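Local structure of nicotinate phosphoribosyltransferase (Saccharomyces cerevisiae, 1VLP) at residues Y27-F39 with T241-I253. The protein catalyses the ATP-dependent transfer of phosphoribose from phosphoribosyl diphosphate to nicotinate, giving nicotinate ribonucleotide in the first step of NAD synthesis from nicotinic acid. Numbering follows the deposited sequence.
Sequences YKITMHAAVFTNF and TVAHEWVMGVASI
W246 of helix 244-253 is a knob in the hole made by M31, A34, V35 and N38 of helix 27-38; the helices run nearly parallel (23°) with their axes 10.9 Å apart. With CG anti to the backbone N (chi1 -175°), the indole reaches across to the other helix. A34 CB lies over its six-membered ring, 4.0 Å from the centroid, while V35 CG2 meets the ring edge. The selenium of M31 touches W246 CB (3.4 Å) and lies obliquely to the indole, a Met-aromatic contact 4.9 Å from the centroid of its five-membered ring. Just past the helix end, F39 presents CE2 to W246 CH2 at 3.6 Å and takes I253 CD1 over one face.

At the other end, A243 CB packs 3.5 Å from Y27 CD1. Y27 and T241, probable nicotinate-binding residues, place this end at the substrate site. A water bridges T30 OG1 and T241 O. Nearby, K28 NZ donates to the syn lone pair of E245 OE2 (2.6 Å) in a buried salt bridge; Y46 binds E245 OE1. With E144 as second carboxylate, the K28 charge is probably balanced within the protein, and the ion pair ties the N-terminal and barrel-family regions together.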
# COMPACT_ATOMS: atom_id res chain seq x y z
N TYR A 27 -3.77 5.05 2.59
CA TYR A 27 -3.43 4.37 3.86
C TYR A 27 -2.24 5.02 4.55
O TYR A 27 -2.16 4.98 5.79
CB TYR A 27 -3.23 2.86 3.71
CG TYR A 27 -1.86 2.42 3.21
CD1 TYR A 27 -0.79 2.26 4.10
CD2 TYR A 27 -1.64 2.20 1.88
CE1 TYR A 27 0.47 1.86 3.64
CE2 TYR A 27 -0.36 1.80 1.41
CZ TYR A 27 0.67 1.64 2.28
OH TYR A 27 1.89 1.24 1.78
N LYS A 28 -1.35 5.68 3.80
CA LYS A 28 -0.24 6.37 4.46
C LYS A 28 -0.67 7.54 5.33
O LYS A 28 -0.16 7.74 6.42
CB LYS A 28 0.87 6.76 3.46
CG LYS A 28 1.54 5.56 2.81
CD LYS A 28 2.85 5.05 3.47
CE LYS A 28 2.77 4.42 4.84
NZ LYS A 28 4.13 3.84 5.18
N ILE A 29 -1.66 8.31 4.87
CA ILE A 29 -2.20 9.40 5.63
C ILE A 29 -3.00 8.95 6.83
O ILE A 29 -2.90 9.54 7.89
CB ILE A 29 -2.99 10.36 4.67
CG1 ILE A 29 -2.03 10.97 3.64
CG2 ILE A 29 -3.75 11.47 5.41
CD1 ILE A 29 -0.88 11.82 4.22
N THR A 30 -3.81 7.92 6.68
CA THR A 30 -4.57 7.41 7.85
C THR A 30 -3.60 6.81 8.89
O THR A 30 -3.74 7.11 10.09
CB THR A 30 -5.69 6.45 7.46
OG1 THR A 30 -5.17 5.39 6.65
CG2 THR A 30 -6.77 7.19 6.70
N MSE A 31 -2.59 6.05 8.47
CA MSE A 31 -1.55 5.63 9.38
C MSE A 31 -0.84 6.78 10.06
O MSE A 31 -0.61 6.75 11.24
CB MSE A 31 -0.47 4.84 8.62
CG MSE A 31 -0.79 3.41 8.30
SE MSE A 31 -0.79 2.39 9.99
CE MSE A 31 0.93 2.58 10.51
N HIS A 32 -0.52 7.80 9.28
CA HIS A 32 0.14 8.99 9.82
C HIS A 32 -0.71 9.60 10.96
O HIS A 32 -0.22 9.95 12.03
CB HIS A 32 0.35 10.01 8.69
CG HIS A 32 1.24 11.16 9.08
ND1 HIS A 32 1.18 12.39 8.46
CD2 HIS A 32 2.22 11.25 10.03
CE1 HIS A 32 2.10 13.19 8.99
NE2 HIS A 32 2.71 12.54 9.97
N ALA A 33 -2.00 9.75 10.70
CA ALA A 33 -2.95 10.24 11.72
C ALA A 33 -3.00 9.31 12.91
O ALA A 33 -2.96 9.77 14.05
CB ALA A 33 -4.32 10.41 11.14
N ALA A 34 -3.01 8.00 12.65
CA ALA A 34 -3.08 7.03 13.77
C ALA A 34 -1.80 7.08 14.63
O ALA A 34 -1.85 7.03 15.86
CB ALA A 34 -3.34 5.61 13.22
N VAL A 35 -0.63 7.20 13.97
CA VAL A 35 0.65 7.17 14.65
C VAL A 35 0.85 8.46 15.41
O VAL A 35 1.32 8.44 16.55
CB VAL A 35 1.75 6.95 13.62
CG1 VAL A 35 3.08 7.24 14.17
CG2 VAL A 35 1.65 5.50 13.09
N PHE A 36 0.49 9.57 14.77
CA PHE A 36 0.55 10.88 15.40
C PHE A 36 -0.31 10.91 16.67
O PHE A 36 0.13 11.45 17.68
CB PHE A 36 0.10 12.00 14.43
CG PHE A 36 -0.16 13.33 15.11
CD1 PHE A 36 0.88 14.09 15.56
CD2 PHE A 36 -1.48 13.75 15.36
CE1 PHE A 36 0.64 15.32 16.20
CE2 PHE A 36 -1.72 14.98 16.02
CZ PHE A 36 -0.65 15.74 16.43
N THR A 37 -1.51 10.36 16.58
CA THR A 37 -2.50 10.40 17.64
C THR A 37 -2.06 9.55 18.87
O THR A 37 -2.17 9.99 20.02
CB THR A 37 -3.92 10.01 17.11
OG1 THR A 37 -4.38 11.00 16.12
CG2 THR A 37 -4.95 9.96 18.23
N ASN A 38 -1.54 8.35 18.61
CA ASN A 38 -1.35 7.31 19.60
C ASN A 38 0.10 7.08 20.00
O ASN A 38 0.40 6.82 21.16
CB ASN A 38 -1.94 6.00 19.06
CG ASN A 38 -3.44 6.08 18.90
OD1 ASN A 38 -4.17 6.05 19.91
ND2 ASN A 38 -3.92 6.15 17.67
N PHE A 39 1.01 7.22 19.04
CA PHE A 39 2.42 6.89 19.25
C PHE A 39 3.40 7.95 18.71
O PHE A 39 4.35 7.63 18.03
CB PHE A 39 2.70 5.52 18.61
CG PHE A 39 1.78 4.42 19.10
CD1 PHE A 39 1.82 3.99 20.42
CD2 PHE A 39 0.87 3.82 18.25
CE1 PHE A 39 0.99 2.99 20.87
CE2 PHE A 39 0.04 2.83 18.70
CZ PHE A 39 0.10 2.41 20.00
N THR A 241 -7.15 1.29 3.53
CA THR A 241 -7.43 0.32 4.61
C THR A 241 -6.31 0.53 5.67
O THR A 241 -5.39 1.26 5.43
CB THR A 241 -7.40 -1.16 3.99
OG1 THR A 241 -8.63 -1.45 3.33
CG2 THR A 241 -7.12 -2.28 4.99
N VAL A 242 -6.40 -0.10 6.84
CA VAL A 242 -5.22 -0.23 7.68
C VAL A 242 -4.12 -1.04 6.92
O VAL A 242 -4.41 -1.87 6.04
CB VAL A 242 -5.59 -0.90 8.99
CG1 VAL A 242 -5.79 -2.42 8.79
CG2 VAL A 242 -4.52 -0.57 10.05
N ALA A 243 -2.84 -0.79 7.25
CA ALA A 243 -1.73 -1.52 6.64
C ALA A 243 -1.11 -2.46 7.69
O ALA A 243 -1.36 -2.29 8.87
CB ALA A 243 -0.65 -0.56 6.13
N HIS A 244 -0.31 -3.42 7.26
CA HIS A 244 0.37 -4.34 8.20
C HIS A 244 1.19 -3.61 9.22
O HIS A 244 1.26 -4.07 10.36
CB HIS A 244 1.27 -5.37 7.50
CG HIS A 244 0.54 -6.30 6.59
ND1 HIS A 244 -0.32 -7.28 7.04
CD2 HIS A 244 0.52 -6.37 5.23
CE1 HIS A 244 -0.82 -7.92 6.00
NE2 HIS A 244 -0.32 -7.39 4.89
N GLU A 245 1.77 -2.47 8.83
CA GLU A 245 2.73 -1.79 9.71
C GLU A 245 2.08 -1.33 11.01
O GLU A 245 2.72 -1.29 12.06
CB GLU A 245 3.47 -0.69 8.95
CG GLU A 245 2.76 0.49 8.59
CD GLU A 245 3.70 1.60 7.99
OE1 GLU A 245 4.63 2.02 8.72
OE2 GLU A 245 3.43 2.08 6.89
N TRP A 246 0.75 -1.12 10.99
CA TRP A 246 0.00 -0.79 12.19
C TRP A 246 0.08 -1.86 13.23
O TRP A 246 0.61 -1.60 14.32
CB TRP A 246 -1.45 -0.43 11.85
CG TRP A 246 -2.22 0.02 13.03
CD1 TRP A 246 -3.34 -0.58 13.54
CD2 TRP A 246 -1.99 1.18 13.85
NE1 TRP A 246 -3.79 0.11 14.62
CE2 TRP A 246 -3.00 1.20 14.84
CE3 TRP A 246 -1.03 2.22 13.85
CZ2 TRP A 246 -3.07 2.19 15.83
CZ3 TRP A 246 -1.10 3.20 14.82
CH2 TRP A 246 -2.10 3.18 15.79
N VAL A 247 -0.43 -3.07 12.98
CA VAL A 247 -0.35 -4.07 14.07
C VAL A 247 1.09 -4.51 14.37
O VAL A 247 1.37 -4.86 15.50
CB VAL A 247 -1.31 -5.31 13.94
CG1 VAL A 247 -0.90 -6.22 12.84
CG2 VAL A 247 -1.39 -6.09 15.31
N MSE A 248 1.95 -4.53 13.36
CA MSE A 248 3.42 -4.84 13.54
C MSE A 248 4.00 -3.86 14.52
O MSE A 248 4.66 -4.27 15.48
CB MSE A 248 4.15 -4.79 12.21
CG MSE A 248 3.76 -5.84 11.20
SE MSE A 248 4.64 -5.52 9.50
CE MSE A 248 6.50 -5.80 10.03
N GLY A 249 3.74 -2.55 14.36
CA GLY A 249 4.25 -1.56 15.31
C GLY A 249 3.66 -1.69 16.70
O GLY A 249 4.36 -1.66 17.70
N VAL A 250 2.33 -1.86 16.78
CA VAL A 250 1.66 -2.10 18.06
C VAL A 250 2.25 -3.27 18.83
O VAL A 250 2.53 -3.16 20.03
CB VAL A 250 0.09 -2.26 17.90
CG1 VAL A 250 -0.56 -2.71 19.16
CG2 VAL A 250 -0.52 -0.92 17.41
N ALA A 251 2.50 -4.37 18.16
CA ALA A 251 3.12 -5.55 18.79
C ALA A 251 4.56 -5.29 19.24
O ALA A 251 4.94 -5.68 20.33
CB ALA A 251 3.08 -6.74 17.85
N SER A 252 5.34 -4.61 18.40
CA SER A 252 6.77 -4.42 18.65
C SER A 252 7.10 -3.41 19.74
O SER A 252 8.22 -3.44 20.31
CB SER A 252 7.45 -3.98 17.38
OG SER A 252 7.45 -5.02 16.48
N ILE A 253 6.18 -2.49 20.00
CA ILE A 253 6.40 -1.47 21.00
C ILE A 253 6.75 -2.17 22.32
O ILE A 253 7.75 -1.87 22.94
CB ILE A 253 5.22 -0.48 21.12
CG1 ILE A 253 5.17 0.44 19.91
CG2 ILE A 253 5.39 0.41 22.33
CD1 ILE A 253 3.91 1.20 19.73
O HOH W 1 -6.89 3.98 5.13
O HOH W 2 -4.25 2.78 7.10